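Local coordinates for transcriptional regulator (Rhodococcus sp., PDB 2O0Y), which probably binds DNA through an N-terminal helix-turn-helix domain and regulates transcription as a member of the IclR family, at residues Y146-G151 and K155-A160; D167-S172 and E177-L182. One frame throughout, in Å; residues are numbered along the deposited sequence.

Contact 1: residues Y146-G151 and K155-A160; sequences YPLWAG and KILLLA
Leu148 sends its two methyls to two successive leucines of the facing segment. CD1 meets CD2 of Leu158 at 3.8 Å, while CD2 comes within 3.9 Å of CD1 of Leu157, the latter two side chains crossing at about a right angle. In Leu148 CG lies anti to the carbonyl carbon (chi1 -76°) on a CB that points at the facing segment, which brings both methyls to the two leucines. Lys155 makes the polar half of the contact. Its chain runs straight at first, then bends at chi3 (-100°) and chi4 (-74°), which curls the end back over the turn and lays CE 3.5 Å from the carbonyl O of Gly151. Beyond CE, NZ donates to a water at 2.7 Å, and that water in turn donates to the carbonyl oxygens of Leu148 and Gly151, 2.9 Å from each. One water thus ties the lysine to two backbone carbonyls of the turn. NZ also forms a salt bridge with Glu200, whose carboxylate accepts from the backbone N of Gly151, the N-cap residue of helix 152-157. The contact folds the chain leaving the short strand 146-147, outermost in this chain's sheet, against that helix, with Ile156 packing on strand 219-228 and Leu158 reaching Val186 of helix 178-192.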
# COMPACT_ATOMS: atom_id res chain seq x y z
N TYR B 146 -12.45 -0.32 -12.27
CA TYR B 146 -13.22 -0.84 -13.40
C TYR B 146 -12.41 -1.95 -14.06
O TYR B 146 -11.20 -2.08 -13.83
CB TYR B 146 -13.54 0.25 -14.43
CG TYR B 146 -14.65 1.21 -14.03
CD1 TYR B 146 -15.97 0.99 -14.43
CD2 TYR B 146 -14.38 2.30 -13.23
CE1 TYR B 146 -16.99 1.86 -14.04
CE2 TYR B 146 -15.38 3.14 -12.82
CZ TYR B 146 -16.68 2.93 -13.24
OH TYR B 146 -17.65 3.81 -12.83
N PRO B 147 -13.08 -2.79 -14.87
CA PRO B 147 -12.41 -3.97 -15.41
C PRO B 147 -11.30 -3.60 -16.39
O PRO B 147 -11.25 -2.46 -16.87
CB PRO B 147 -13.55 -4.72 -16.13
CG PRO B 147 -14.57 -3.68 -16.42
CD PRO B 147 -14.50 -2.72 -15.26
N LEU B 148 -10.41 -4.55 -16.67
CA LEU B 148 -9.34 -4.31 -17.66
C LEU B 148 -9.70 -4.94 -19.01
O LEU B 148 -8.96 -4.77 -19.97
CB LEU B 148 -8.01 -4.93 -17.20
CG LEU B 148 -7.16 -4.29 -16.10
CD1 LEU B 148 -5.99 -5.22 -15.77
CD2 LEU B 148 -6.68 -2.91 -16.57
N TRP B 149 -10.83 -5.64 -19.07
CA TRP B 149 -11.20 -6.44 -20.27
C TRP B 149 -11.99 -5.66 -21.31
O TRP B 149 -12.09 -6.10 -22.44
CB TRP B 149 -11.91 -7.76 -19.91
CG TRP B 149 -13.06 -7.61 -18.96
CD1 TRP B 149 -13.04 -7.81 -17.59
CD2 TRP B 149 -14.40 -7.24 -19.29
NE1 TRP B 149 -14.30 -7.57 -17.06
CE2 TRP B 149 -15.14 -7.23 -18.08
CE3 TRP B 149 -15.04 -6.91 -20.49
CZ2 TRP B 149 -16.51 -6.87 -18.04
CZ3 TRP B 149 -16.39 -6.56 -20.45
CH2 TRP B 149 -17.10 -6.53 -19.24
N ALA B 150 -12.50 -4.47 -20.94
CA ALA B 150 -13.22 -3.60 -21.86
C ALA B 150 -12.57 -2.20 -21.94
O ALA B 150 -12.27 -1.62 -20.91
CB ALA B 150 -14.70 -3.45 -21.41
N GLY B 151 -12.39 -1.69 -23.15
CA GLY B 151 -11.96 -0.30 -23.39
C GLY B 151 -10.46 -0.17 -23.68
O GLY B 151 -9.68 -1.12 -23.51
N LYS B 155 -6.40 -2.25 -22.27
CA LYS B 155 -5.42 -2.89 -23.15
C LYS B 155 -4.05 -2.19 -23.17
O LYS B 155 -3.04 -2.82 -23.43
CB LYS B 155 -5.99 -3.04 -24.57
CG LYS B 155 -7.03 -4.18 -24.64
CD LYS B 155 -7.76 -4.23 -26.02
CE LYS B 155 -9.15 -3.58 -25.97
NZ LYS B 155 -10.21 -4.41 -25.26
N ILE B 156 -4.01 -0.89 -22.90
CA ILE B 156 -2.73 -0.19 -22.77
C ILE B 156 -2.06 -0.64 -21.46
O ILE B 156 -0.91 -1.02 -21.47
CB ILE B 156 -2.87 1.35 -22.83
CG1 ILE B 156 -3.28 1.81 -24.26
CG2 ILE B 156 -1.58 2.06 -22.33
CD1 ILE B 156 -2.16 1.64 -25.30
N LEU B 157 -2.81 -0.67 -20.35
CA LEU B 157 -2.22 -1.11 -19.07
C LEU B 157 -1.71 -2.53 -19.16
O LEU B 157 -0.73 -2.86 -18.50
CB LEU B 157 -3.22 -0.98 -17.93
CG LEU B 157 -3.59 0.48 -17.67
CD1 LEU B 157 -4.85 0.54 -16.79
CD2 LEU B 157 -2.39 1.20 -16.99
N LEU B 158 -2.36 -3.38 -19.96
CA LEU B 158 -1.95 -4.80 -20.01
C LEU B 158 -0.68 -4.97 -20.81
O LEU B 158 -0.16 -6.08 -20.89
CB LEU B 158 -3.05 -5.69 -20.61
CG LEU B 158 -4.23 -5.92 -19.67
CD1 LEU B 158 -5.45 -6.51 -20.43
CD2 LEU B 158 -3.79 -6.81 -18.47
N LEU B 159 -0.17 -3.88 -21.42
CA LEU B 159 1.13 -3.90 -22.11
C LEU B 159 2.22 -4.23 -21.12
O LEU B 159 3.19 -4.91 -21.48
CB LEU B 159 1.47 -2.55 -22.74
CG LEU B 159 0.72 -2.08 -23.99
CD1 LEU B 159 1.14 -0.65 -24.37
CD2 LEU B 159 0.96 -3.00 -25.16
N ALA B 160 2.09 -3.73 -19.89
CA ALA B 160 3.08 -4.07 -18.86
C ALA B 160 2.79 -5.38 -18.11
O ALA B 160 3.58 -5.81 -17.30
CB ALA B 160 3.28 -2.90 -17.87
O HOH W 1 -9.80 -3.86 -22.62

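Contact 2: residues D167-S172 and E177-L182; sequences DVAADS and EFADQL
Ser172 and Phe178 meet obliquely, OG of Ser172 lying 3.3 Å from CD2 of Phe178 and CB of Ser172 3.6 Å from CE2 of the same ring. The ring reaches across because CG of Phe178 stands anti to the backbone N (chi1 178°). Its rim also faces the carbonyl O of Ala169, which lies near the ring plane, 3.9 Å from CD2. That same oxygen accepts two bonds from Ser172: one from OG at 3.0 Å, with the donor tilted from the carbonyl plane, and one from the backbone N. Chi1 of 87° turns the hydroxyl back toward the helix to make the first of these. Ser172 OG is also hydrogen-bonded to the backbone N of His174, whose ring meets that of Phe178 edge to face. With an alanine in place of Ser172 the hydroxyl is gone, and His174 N would probably be left without this partner and Ala169 O with one bond fewer, the start of the connecting loop being freer to move. The contact joins two consecutive helices linked by a short loop, in the GAF-like C-terminal domain of the IclR family: helices 167-171 and 178-182 run at 122° to each other, their axes 8.9 Å apart at the closest. At the crossing small residues meet: Ala169 directs CB at the opposing backbone, 3.6 Å from CA of Ala179, with the two alanine methyls also touching. Further along, Leu182 crosses Val168 at about a right angle, CD2 of Leu182 against CG1 of Val168 at 3.8 Å. CB of Leu182 sits over one face of the Phe178 ring, offset toward its rim.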
# COMPACT_ATOMS: atom_id res chain seq x y z
N ASP B 167 -6.28 -14.12 -16.62
CA ASP B 167 -7.13 -13.93 -15.45
C ASP B 167 -8.15 -12.82 -15.69
O ASP B 167 -9.33 -12.95 -15.34
CB ASP B 167 -6.30 -13.66 -14.20
CG ASP B 167 -5.43 -14.84 -13.80
OD1 ASP B 167 -5.77 -16.03 -14.07
OD2 ASP B 167 -4.38 -14.55 -13.19
N VAL B 168 -7.70 -11.72 -16.30
CA VAL B 168 -8.56 -10.62 -16.73
C VAL B 168 -9.63 -11.16 -17.69
O VAL B 168 -10.78 -10.73 -17.64
CB VAL B 168 -7.72 -9.51 -17.41
CG1 VAL B 168 -8.59 -8.56 -18.24
CG2 VAL B 168 -6.92 -8.73 -16.37
N ALA B 169 -9.23 -12.10 -18.55
CA ALA B 169 -10.14 -12.65 -19.57
C ALA B 169 -11.21 -13.53 -18.92
O ALA B 169 -12.36 -13.52 -19.36
CB ALA B 169 -9.36 -13.45 -20.61
N ALA B 170 -10.82 -14.27 -17.88
CA ALA B 170 -11.74 -15.12 -17.12
C ALA B 170 -12.73 -14.29 -16.30
O ALA B 170 -13.81 -14.78 -15.95
CB ALA B 170 -10.98 -16.04 -16.22
N ASP B 171 -12.36 -13.04 -16.02
CA ASP B 171 -13.19 -12.10 -15.28
C ASP B 171 -14.26 -11.48 -16.16
O ASP B 171 -15.26 -10.97 -15.65
CB ASP B 171 -12.35 -10.96 -14.67
N SER B 172 -14.08 -11.53 -17.47
CA SER B 172 -15.06 -10.93 -18.37
C SER B 172 -16.35 -11.75 -18.42
O SER B 172 -16.38 -12.90 -17.93
CB SER B 172 -14.46 -10.80 -19.77
OG SER B 172 -14.65 -11.98 -20.50
N GLU B 177 -12.89 -18.73 -25.72
CA GLU B 177 -12.00 -18.29 -26.83
C GLU B 177 -11.52 -16.83 -26.70
O GLU B 177 -10.65 -16.37 -27.48
CB GLU B 177 -12.71 -18.39 -28.20
N PHE B 178 -12.03 -16.07 -25.66
CA PHE B 178 -11.72 -14.66 -25.47
C PHE B 178 -10.32 -14.28 -24.89
O PHE B 178 -9.87 -13.07 -24.96
CB PHE B 178 -12.81 -14.04 -24.61
CG PHE B 178 -12.57 -12.54 -24.29
CD1 PHE B 178 -12.58 -11.55 -25.29
CD2 PHE B 178 -12.41 -12.11 -22.95
CE1 PHE B 178 -12.41 -10.18 -24.99
CE2 PHE B 178 -12.23 -10.74 -22.63
CZ PHE B 178 -12.23 -9.77 -23.66
N ALA B 179 -9.64 -15.23 -24.23
CA ALA B 179 -8.30 -14.96 -23.67
C ALA B 179 -7.36 -14.58 -24.82
O ALA B 179 -6.76 -13.50 -24.84
CB ALA B 179 -7.78 -16.20 -22.93
N ASP B 180 -7.29 -15.48 -25.80
CA ASP B 180 -6.55 -15.33 -27.05
C ASP B 180 -6.83 -14.02 -27.78
O ASP B 180 -5.89 -13.39 -28.26
CB ASP B 180 -6.83 -16.51 -27.99
CG ASP B 180 -6.39 -17.84 -27.40
OD1 ASP B 180 -5.56 -17.85 -26.47
OD2 ASP B 180 -6.86 -18.89 -27.90
N GLN B 181 -8.12 -13.63 -27.85
CA GLN B 181 -8.55 -12.40 -28.52
C GLN B 181 -7.95 -11.16 -27.83
O GLN B 181 -7.27 -10.35 -28.46
CB GLN B 181 -10.08 -12.28 -28.53
CG GLN B 181 -10.83 -13.39 -29.27
N LEU B 182 -8.22 -11.02 -26.54
CA LEU B 182 -7.62 -9.99 -25.73
C LEU B 182 -6.10 -9.90 -25.89
O LEU B 182 -5.57 -8.82 -26.11
CB LEU B 182 -8.02 -10.16 -24.27
CG LEU B 182 -7.72 -8.99 -23.31
CD1 LEU B 182 -8.36 -7.65 -23.77
CD2 LEU B 182 -8.18 -9.32 -21.91

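In the fold
The centres of contact 1 and contact 2 lie about 11 Å apart, in series along the chain: helix 152-157, which contact 1 joins to the end of strand 146-147, is followed by helix 165-171, which contact 2 sets against helix 178-192. The two touch directly. Trp149 CG lies 3.6 Å from Ser172 CB, and Leu148 CD1 is 3.7 Å from Val168 CG2, while helix 178-192 serves both, since Leu182 packs on Lys155 as well. All four segments belong to the C-terminal IclR domain, the probable effector-binding part in this family. Together they join the chain leaving strand 146-147, at one end of the strand order of the antiparallel sheet, to three successive helices, apart from the DNA-binding domain.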